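Local coordinates for inosine-uridine preferring nucleoside hydrolase family protein (Bacillus anthracis, PDB 2C40), which belongs to the inosine-uridine preferring nucleoside hydrolase family, whose alpha/beta fold here holds a calcium ion and alpha-D-ribofuranose in one pocket, at residues Pro43-Ser48 and Ile60-Ser65; Val149-Thr154 and Val248-Phe253; Ile194-Thr199 and Tyr244-Leu249. All coordinates share one frame; numbering follows the deposited sequence.

Interaction 1. Residues Pro43-Ser48 and Ile60-Ser65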
loop_
_atom_site.group_PDB
_atom_site.type_symbol
_atom_site.label_atom_id
_atom_site.label_comp_id
_atom_site.label_asym_id
_atom_site.label_seq_id
_atom_site.Cartn_x
_atom_site.Cartn_y
_atom_site.Cartn_z
ATOM N N PRO A 43 -6.283 -3.083 12.934
ATOM C CA PRO A 43 -5.975 -3.824 11.691
ATOM C C PRO A 43 -5.010 -4.988 11.841
ATOM O O PRO A 43 -5.094 -5.936 11.073
ATOM C CB PRO A 43 -5.381 -2.732 10.770
ATOM C CG PRO A 43 -4.827 -1.757 11.701
ATOM C CD PRO A 43 -5.889 -1.678 12.793
ATOM N N ALA A 44 -4.069 -4.915 12.778
ATOM C CA ALA A 44 -3.107 -5.980 13.003
ATOM C C ALA A 44 -3.772 -7.228 13.655
ATOM O O ALA A 44 -3.439 -8.405 13.322
ATOM C CB ALA A 44 -1.968 -5.459 13.904
ATOM N N MET A 45 -4.652 -6.960 14.625
ATOM C CA MET A 45 -5.463 -8.011 15.232
ATOM C C MET A 45 -6.285 -8.675 14.176
ATOM O O MET A 45 -6.202 -9.882 14.038
ATOM C CB MET A 45 -6.401 -7.436 16.289
ATOM C CG MET A 45 -5.722 -7.154 17.542
ATOM S SD MET A 45 -5.156 -8.672 18.359
ATOM C CE MET A 45 -4.011 -7.803 19.297
ATOM N N SER A 46 -7.066 -7.884 13.406
ATOM C CA SER A 46 -7.932 -8.491 12.370
ATOM C C SER A 46 -7.104 -9.274 11.385
ATOM O O SER A 46 -7.443 -10.399 11.084
ATOM C CB SER A 46 -8.720 -7.497 11.523
ATOM O OG SER A 46 -9.288 -6.486 12.287
ATOM N N ALA A 47 -6.045 -8.658 10.848
ATOM C CA ALA A 47 -5.209 -9.323 9.835
ATOM C C ALA A 47 -4.644 -10.667 10.315
ATOM O O ALA A 47 -4.682 -11.667 9.558
ATOM C CB ALA A 47 -4.066 -8.379 9.341
ATOM N N SER A 48 -4.152 -10.690 11.556
ATOM C CA SER A 48 -3.680 -11.961 12.213
ATOM C C SER A 48 -4.776 -13.020 12.304
ATOM O O SER A 48 -4.553 -14.179 11.967
ATOM C CB SER A 48 -3.180 -11.712 13.643
ATOM O OG SER A 48 -2.203 -10.704 13.638
ATOM N N ILE A 60 -6.526 -21.552 17.309
ATOM C CA ILE A 60 -5.794 -20.729 18.296
ATOM C C ILE A 60 -6.455 -19.358 18.447
ATOM O O ILE A 60 -7.359 -19.015 17.702
ATOM C CB ILE A 60 -4.280 -20.529 17.935
ATOM C CG1 ILE A 60 -4.102 -19.949 16.540
ATOM C CG2 ILE A 60 -3.522 -21.851 18.027
ATOM C CD1 ILE A 60 -2.690 -19.518 16.280
ATOM N N GLU A 61 -5.992 -18.593 19.433
ATOM C CA GLU A 61 -6.500 -17.246 19.676
ATOM C C GLU A 61 -5.389 -16.214 19.583
ATOM O O GLU A 61 -4.227 -16.525 19.793
ATOM C CB GLU A 61 -7.228 -17.213 21.015
ATOM C CG GLU A 61 -8.309 -18.321 21.079
ATOM C CD GLU A 61 -9.186 -18.264 22.306
ATOM O OE1 GLU A 61 -8.866 -17.502 23.264
ATOM O OE2 GLU A 61 -10.196 -19.028 22.305
ATOM N N VAL A 62 -5.781 -14.984 19.273
ATOM C CA VAL A 62 -4.863 -13.857 19.167
ATOM C C VAL A 62 -5.172 -12.890 20.314
ATOM O O VAL A 62 -6.306 -12.427 20.431
ATOM C CB VAL A 62 -4.973 -13.143 17.784
ATOM C CG1 VAL A 62 -3.938 -12.066 17.622
ATOM C CG2 VAL A 62 -4.807 -14.146 16.653
ATOM N N ALA A 63 -4.166 -12.605 21.155
ATOM C CA ALA A 63 -4.322 -11.668 22.237
ATOM C C ALA A 63 -3.827 -10.284 21.862
ATOM O O ALA A 63 -2.820 -10.125 21.167
ATOM C CB ALA A 63 -3.578 -12.160 23.454
ATOM N N ALA A 64 -4.525 -9.283 22.367
ATOM C CA ALA A 64 -4.156 -7.896 22.219
ATOM C C ALA A 64 -3.337 -7.407 23.404
ATOM O O ALA A 64 -3.776 -7.548 24.557
ATOM C CB ALA A 64 -5.467 -7.042 22.077
ATOM N N SER A 65 -2.178 -6.806 23.116
ATOM C CA SER A 65 -1.371 -6.148 24.142
ATOM C C SER A 65 -2.016 -4.874 24.658
ATOM O O SER A 65 -2.791 -4.246 23.953
ATOM C CB SER A 65 0.007 -5.782 23.578
ATOM O OG SER A 65 0.770 -5.120 24.545
#
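V62 meets the helix first, its two methyl groups turned toward S48 and M45. The short segments run almost exactly antiparallel, at 173°, with axes 9.2 Å apart at closest approach, as expected where helix 41-55 packs on strand 62-64 in a beta-alpha-beta crossover that starts from strand 27-34. CG1 of V62 stands anti to its backbone N (chi1 -174°), which directs this branch at the sulfur: V62 CG1 to M45 SD is 3.7 Å. The V62 and M45 side chains run past one another in opposite directions. S48 presents only its CB to the valine, 4.1 Å from V62 CG1 and scarcely farther from CG2, so S48 CB rests against both methyls. A63 turns its methyl group away from the helix, toward A101, and offers its backbone instead; A63 O lies 3.9 Å from M45 SD. At A64 the thioether reaches the end of the strand, with A64 CB 4.1 Å from M45 SD; the position of the terminal methyl CE is doubtful here, since the model brings it too near A64. In M45 a bend at chi2 (-67°) brings the sulfur over the strand. S65, which follows, hydrogen-bonds D130 through its hydroxyl and adds little. V34 of the neighbouring strand also touches M45 and V62 and extends the same apolar layer. The side chains that meet across the interface are thus apolar, apart from one backbone carbonyl beside the sulfur. S48 OG donates to A44 O in its own helix at 2.6 Å, arriving on the opposite face of that carbonyl from S48 N, and it also bonds H8 NE2. The hydroxyl is therefore satisfied without the strand, which is left to pack against carbon and sulfur.

Interaction 2. Residues Val149-Thr154 and Val248-Phe253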
loop_
_atom_site.group_PDB
_atom_site.type_symbol
_atom_site.label_atom_id
_atom_site.label_comp_id
_atom_site.label_asym_id
_atom_site.label_seq_id
_atom_site.Cartn_x
_atom_site.Cartn_y
_atom_site.Cartn_z
ATOM N N VAL A 149 13.862 -16.065 20.713
ATOM C CA VAL A 149 14.388 -15.584 19.452
ATOM C C VAL A 149 13.750 -14.242 19.177
ATOM O O VAL A 149 12.556 -14.116 19.117
ATOM C CB VAL A 149 14.151 -16.576 18.289
ATOM C CG1 VAL A 149 14.919 -16.136 17.024
ATOM C CG2 VAL A 149 14.614 -17.983 18.726
ATOM N N TRP A 150 14.591 -13.230 19.029
ATOM C CA TRP A 150 14.157 -11.858 18.907
ATOM C C TRP A 150 14.861 -11.144 17.758
ATOM O O TRP A 150 16.087 -11.216 17.589
ATOM C CB TRP A 150 14.399 -11.122 20.239
ATOM C CG TRP A 150 13.931 -9.683 20.288
ATOM C CD1 TRP A 150 12.695 -9.180 19.912
ATOM C CD2 TRP A 150 14.701 -8.573 20.723
ATOM N NE1 TRP A 150 12.670 -7.831 20.087
ATOM C CE2 TRP A 150 13.882 -7.422 20.590
ATOM C CE3 TRP A 150 16.009 -8.434 21.214
ATOM C CZ2 TRP A 150 14.321 -6.142 20.935
ATOM C CZ3 TRP A 150 16.460 -7.158 21.549
ATOM C CH2 TRP A 150 15.614 -6.021 21.388
ATOM N N MET A 151 14.039 -10.432 16.989
ATOM C CA MET A 151 14.490 -9.427 16.072
ATOM C C MET A 151 14.711 -8.131 16.836
ATOM O O MET A 151 13.780 -7.429 17.247
ATOM C CB MET A 151 13.466 -9.217 14.944
ATOM C CG MET A 151 14.075 -8.469 13.693
ATOM S SD MET A 151 14.413 -6.687 13.879
ATOM C CE MET A 151 16.099 -6.605 13.366
ATOM N N GLY A 152 15.960 -7.787 17.022
ATOM C CA GLY A 152 16.302 -6.540 17.700
ATOM C C GLY A 152 17.800 -6.310 17.692
ATOM O O GLY A 152 18.608 -7.230 17.443
ATOM N N GLY A 153 18.157 -5.049 17.904
ATOM C CA GLY A 153 19.533 -4.644 18.165
ATOM C C GLY A 153 20.357 -4.484 16.916
ATOM O O GLY A 153 19.915 -4.843 15.828
ATOM N N THR A 154 21.541 -3.909 17.119
ATOM C CA THR A 154 22.607 -3.852 16.127
ATOM C C THR A 154 23.950 -3.557 16.823
ATOM O O THR A 154 24.009 -2.890 17.888
ATOM C CB THR A 154 22.293 -2.796 14.989
ATOM O OG1 THR A 154 23.261 -2.861 13.950
ATOM C CG2 THR A 154 22.217 -1.339 15.524
ATOM N N VAL A 248 10.916 -12.072 9.071
ATOM C CA VAL A 248 10.701 -13.309 8.359
ATOM C C VAL A 248 11.912 -14.226 8.604
ATOM O O VAL A 248 11.738 -15.432 8.751
ATOM C CB VAL A 248 10.451 -13.078 6.843
ATOM C CG1 VAL A 248 10.380 -14.369 6.106
ATOM C CG2 VAL A 248 9.136 -12.339 6.613
ATOM N N LEU A 249 13.106 -13.646 8.641
ATOM C CA LEU A 249 14.315 -14.373 8.876
ATOM C C LEU A 249 14.364 -14.886 10.317
ATOM O O LEU A 249 14.853 -15.979 10.575
ATOM C CB LEU A 249 15.515 -13.493 8.640
ATOM C CG LEU A 249 16.932 -14.065 8.734
ATOM C CD1 LEU A 249 17.535 -13.704 10.041
ATOM C CD2 LEU A 249 17.034 -15.583 8.452
ATOM N N THR A 250 13.907 -14.053 11.244
ATOM C CA THR A 250 13.775 -14.423 12.655
ATOM C C THR A 250 12.880 -15.642 12.813
ATOM O O THR A 250 13.257 -16.595 13.505
ATOM C CB THR A 250 13.211 -13.246 13.491
ATOM O OG1 THR A 250 14.017 -12.066 13.283
ATOM C CG2 THR A 250 13.194 -13.571 14.955
ATOM N N ALA A 251 11.728 -15.607 12.149
ATOM C CA ALA A 251 10.742 -16.698 12.169
ATOM C C ALA A 251 11.253 -17.950 11.469
ATOM O O ALA A 251 10.986 -19.063 11.924
ATOM C CB ALA A 251 9.451 -16.233 11.527
ATOM N N ALA A 252 12.022 -17.769 10.383
ATOM C CA ALA A 252 12.586 -18.885 9.639
ATOM C C ALA A 252 13.715 -19.586 10.429
ATOM O O ALA A 252 13.916 -20.792 10.304
ATOM C CB ALA A 252 13.099 -18.422 8.322
ATOM N N PHE A 253 14.442 -18.814 11.224
ATOM C CA PHE A 253 15.503 -19.330 12.081
ATOM C C PHE A 253 14.916 -20.251 13.180
ATOM O O PHE A 253 15.548 -21.215 13.594
ATOM C CB PHE A 253 16.275 -18.187 12.756
ATOM C CG PHE A 253 17.423 -18.642 13.602
ATOM C CD1 PHE A 253 18.582 -19.099 13.026
ATOM C CD2 PHE A 253 17.342 -18.639 14.991
ATOM C CE1 PHE A 253 19.647 -19.534 13.826
ATOM C CE2 PHE A 253 18.394 -19.090 15.761
ATOM C CZ PHE A 253 19.541 -19.507 15.180
#
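M151 and T250 bring strand 149-151 and helix 248-253 closest together, their CA atoms 6.1 Å apart. The axes approach to 8.2 Å and run nearly antiparallel, at 169°, the usual way a helix lies over a central parallel strand in an open alpha/beta sheet. T250 points at the strand and divides its two branches between different neighbours. Its methyl group stands anti to the backbone N and meets V149, with T250 CG2 3.7 Å from V149 CG1. The two side chains pass in opposite directions there, and I194 of the adjoining strand touches both. One helical turn on, F253 meets the same valine branch: V149 CG1 is 4.0 Å from F253 CD2 and approaches the ring obliquely. W150 points to the other side of the sheet, as alternation along a strand requires, and its NE1 bonds G126 O. M151 crosses the threonine at about a right angle. Bends at chi2 and chi3 then carry its end away from residues 248-253, along the first turn of helix 246-255 past W246 and D247, where the sulfur faces alpha-D-ribofuranose. The contact thus backs directly onto the ligand site. The hydroxyl of T250 is held within its own helix by a hydrogen bond to W246 O, and across the interface T250 OG1 meets only carbon, with M151 CB at 3.3 Å and CG at 3.6 Å.

Interaction 3. Residues Ile194-Thr199 and Tyr244-Leu249. With CA (calcium ion), chain C; RIB (alpha-D-ribofuranose), chain D.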
loop_
_atom_site.group_PDB
_atom_site.type_symbol
_atom_site.label_atom_id
_atom_site.label_comp_id
_atom_site.label_asym_id
_atom_site.label_seq_id
_atom_site.Cartn_x
_atom_site.Cartn_y
_atom_site.Cartn_z
ATOM N N ILE A 194 18.356 -11.852 16.060
ATOM C CA ILE A 194 18.470 -11.413 14.654
ATOM C C ILE A 194 18.610 -9.860 14.665
ATOM O O ILE A 194 17.644 -9.114 14.882
ATOM C CB ILE A 194 17.307 -11.935 13.780
ATOM C CG1 ILE A 194 17.414 -13.443 13.598
ATOM C CG2 ILE A 194 17.298 -11.284 12.404
ATOM C CD1 ILE A 194 17.063 -14.275 14.821
ATOM N N THR A 195 19.846 -9.408 14.510
ATOM C CA THR A 195 20.187 -7.986 14.464
ATOM C C THR A 195 19.920 -7.401 13.076
ATOM O O THR A 195 19.745 -8.149 12.104
ATOM C CB THR A 195 21.654 -7.779 14.820
ATOM O OG1 THR A 195 22.492 -8.357 13.783
ATOM C CG2 THR A 195 21.973 -8.397 16.219
ATOM N N LEU A 196 19.944 -6.073 12.953
ATOM C CA LEU A 196 19.949 -5.468 11.633
ATOM C C LEU A 196 20.963 -6.099 10.660
ATOM O O LEU A 196 20.598 -6.324 9.482
ATOM C CB LEU A 196 20.163 -3.965 11.713
ATOM C CG LEU A 196 19.051 -3.172 12.448
ATOM C CD1 LEU A 196 19.470 -1.701 12.628
ATOM C CD2 LEU A 196 17.685 -3.247 11.733
ATOM N N GLU A 197 22.199 -6.373 11.125
ATOM C CA GLU A 197 23.311 -6.876 10.277
ATOM C C GLU A 197 23.092 -8.319 9.834
ATOM O O GLU A 197 23.657 -8.742 8.830
ATOM C CB GLU A 197 24.667 -7.007 11.016
ATOM C CG GLU A 197 25.183 -5.857 11.790
ATOM C CD GLU A 197 24.553 -5.746 13.157
ATOM O OE1 GLU A 197 25.170 -6.146 14.161
ATOM O OE2 GLU A 197 23.448 -5.232 13.188
ATOM N N SER A 198 22.392 -9.087 10.683
ATOM C CA SER A 198 22.182 -10.525 10.521
ATOM C C SER A 198 21.663 -10.852 9.133
ATOM O O SER A 198 21.873 -11.927 8.594
ATOM C CB SER A 198 21.162 -11.010 11.582
ATOM O OG SER A 198 21.724 -10.945 12.891
ATOM N N THR A 199 20.958 -9.888 8.565
ATOM C CA THR A 199 20.196 -10.080 7.350
ATOM C C THR A 199 20.975 -9.645 6.081
ATOM O O THR A 199 20.422 -9.683 5.004
ATOM C CB THR A 199 18.866 -9.330 7.530
ATOM O OG1 THR A 199 17.842 -9.956 6.757
ATOM C CG2 THR A 199 19.007 -7.859 7.228
ATOM N N TYR A 244 15.140 -5.594 3.630
ATOM C CA TYR A 244 15.571 -6.760 4.343
ATOM C C TYR A 244 14.396 -7.283 5.177
ATOM O O TYR A 244 13.691 -6.527 5.806
ATOM C CB TYR A 244 16.776 -6.417 5.208
ATOM C CG TYR A 244 17.989 -5.928 4.437
ATOM C CD1 TYR A 244 18.152 -4.561 4.146
ATOM C CD2 TYR A 244 18.948 -6.824 3.962
ATOM C CE1 TYR A 244 19.234 -4.114 3.435
ATOM C CE2 TYR A 244 20.036 -6.397 3.252
ATOM C CZ TYR A 244 20.179 -5.043 2.990
ATOM O OH TYR A 244 21.270 -4.595 2.301
ATOM N N LEU A 245 14.237 -8.597 5.174
ATOM C CA LEU A 245 13.114 -9.328 5.749
ATOM C C LEU A 245 13.497 -9.775 7.155
ATOM O O LEU A 245 13.663 -10.952 7.425
ATOM C CB LEU A 245 12.822 -10.559 4.887
ATOM C CG LEU A 245 12.596 -10.241 3.410
ATOM C CD1 LEU A 245 12.998 -11.354 2.533
ATOM C CD2 LEU A 245 11.161 -9.927 3.247
ATOM N N TRP A 246 13.681 -8.810 8.034
ATOM C CA TRP A 246 14.215 -9.081 9.357
ATOM C C TRP A 246 13.388 -10.019 10.182
ATOM O O TRP A 246 13.915 -10.951 10.754
ATOM C CB TRP A 246 14.322 -7.804 10.139
ATOM C CG TRP A 246 15.391 -6.978 9.670
ATOM C CD1 TRP A 246 16.707 -7.179 9.868
ATOM C CD2 TRP A 246 15.257 -5.786 8.921
ATOM N NE1 TRP A 246 17.425 -6.182 9.259
ATOM C CE2 TRP A 246 16.559 -5.304 8.677
ATOM C CE3 TRP A 246 14.167 -5.102 8.389
ATOM C CZ2 TRP A 246 16.814 -4.129 7.954
ATOM C CZ3 TRP A 246 14.419 -3.934 7.660
ATOM C CH2 TRP A 246 15.735 -3.465 7.455
ATOM N N ASP A 247 12.093 -9.764 10.226
ATOM C CA ASP A 247 11.174 -10.587 11.003
ATOM C C ASP A 247 10.971 -12.001 10.405
ATOM O O ASP A 247 10.891 -12.986 11.140
ATOM C CB ASP A 247 9.851 -9.860 11.150
ATOM C CG ASP A 247 10.013 -8.505 11.826
ATOM O OD1 ASP A 247 11.090 -8.254 12.446
ATOM O OD2 ASP A 247 9.048 -7.716 11.796
ATOM N N VAL A 248 10.916 -12.072 9.071
ATOM C CA VAL A 248 10.701 -13.309 8.359
ATOM C C VAL A 248 11.912 -14.226 8.604
ATOM O O VAL A 248 11.738 -15.432 8.751
ATOM C CB VAL A 248 10.451 -13.078 6.843
ATOM C CG1 VAL A 248 10.380 -14.369 6.106
ATOM C CG2 VAL A 248 9.136 -12.339 6.613
ATOM N N LEU A 249 13.106 -13.646 8.641
ATOM C CA LEU A 249 14.315 -14.373 8.876
ATOM C C LEU A 249 14.364 -14.886 10.317
ATOM O O LEU A 249 14.853 -15.979 10.575
ATOM C CB LEU A 249 15.515 -13.493 8.640
ATOM C CG LEU A 249 16.932 -14.065 8.734
ATOM C CD1 LEU A 249 17.535 -13.704 10.041
ATOM C CD2 LEU A 249 17.034 -15.583 8.452
HETATM CA CA CA C . 8.133 -6.138 13.456
HETATM O O5 RIB D . 13.857 -2.407 13.326
HETATM C C5 RIB D . 13.278 -3.389 12.421
HETATM C C4 RIB D . 11.816 -3.596 12.823
HETATM O O4 RIB D . 11.133 -2.354 12.554
HETATM C C3 RIB D . 11.020 -4.736 12.155
HETATM O O3 RIB D . 10.769 -5.775 13.156
HETATM C C2 RIB D . 9.747 -4.052 11.485
HETATM O O2 RIB D . 8.342 -4.564 11.633
HETATM C C1 RIB D . 9.829 -2.579 11.961
HETATM O O HOH W 1 8.863 -4.067 14.590
#
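The loop after strand 191-194 lies beside the first turn of helix 246-255, and the backbones come nearest at T199 and W246, 6.4 Å between CA atoms. The W246 indole lies against L196, T199 and Y244. Its NE1 donates to L196 O at 3.2 Å with an N-H...O angle of 168°; the acceptor lies at the ring edge, in the indole plane, and the donor meets a lone pair of L196 O in the carbonyl plane, at a C=O...N angle of 110°. L196 CD2 lies 3.6 Å over one face of the ring, in an off-centre CH-pi contact, and Y244 CB over the opposite one, both toward the rim. T199 CG2 reaches W246 NE1 (3.1 Å), oblique to the ring, and also touches Y244 CB; a T199 chi1 of -152° sets this methyl between backbone N and carbonyl carbon, and T199 OG1 is buried with no partner in the model. Deeper in, I194 CG2 packs tightly on L249 CD1 at 3.4 Å. D247, next to the tryptophan, turns to the bound groups instead: its OD2 binds the calcium ion at 2.5 Å and its OD1 lies 2.6 Å from O3 of alpha-D-ribofuranose. D9, D14 and T125 also bind the metal, as do ligand O2 and O3 and a water. A straight, in-plane bond with carbon on both faces probably restricts rotation of the indole. The ring, with ligand C5 obliquely beside it, probably borders the pocket, and the helix start carrying the metal-binding aspartate is tied to the loop.

Along the chain, interaction 1 closes before interactions 2 and 3 open, and these two end together on helix 246-255, sharing V248 and L249. Their centres are only 6 Å apart, and they touch: W150 O lies 2.8 Å from I194 N, probably a hydrogen bond between the neighbouring strands 145-151 and 191-194, and M151 CG packs on D247 OD1. Interaction 1 lies about 20 Å from interaction 2 and 23 Å from interaction 3, centre to centre, at strand 62-64, one of the two edge strands within this chain. Interaction 1 thus lies at an edge of the sheet, away from the site, whereas interactions 2 and 3 lie at its middle strands beside the calcium and ribofuranose.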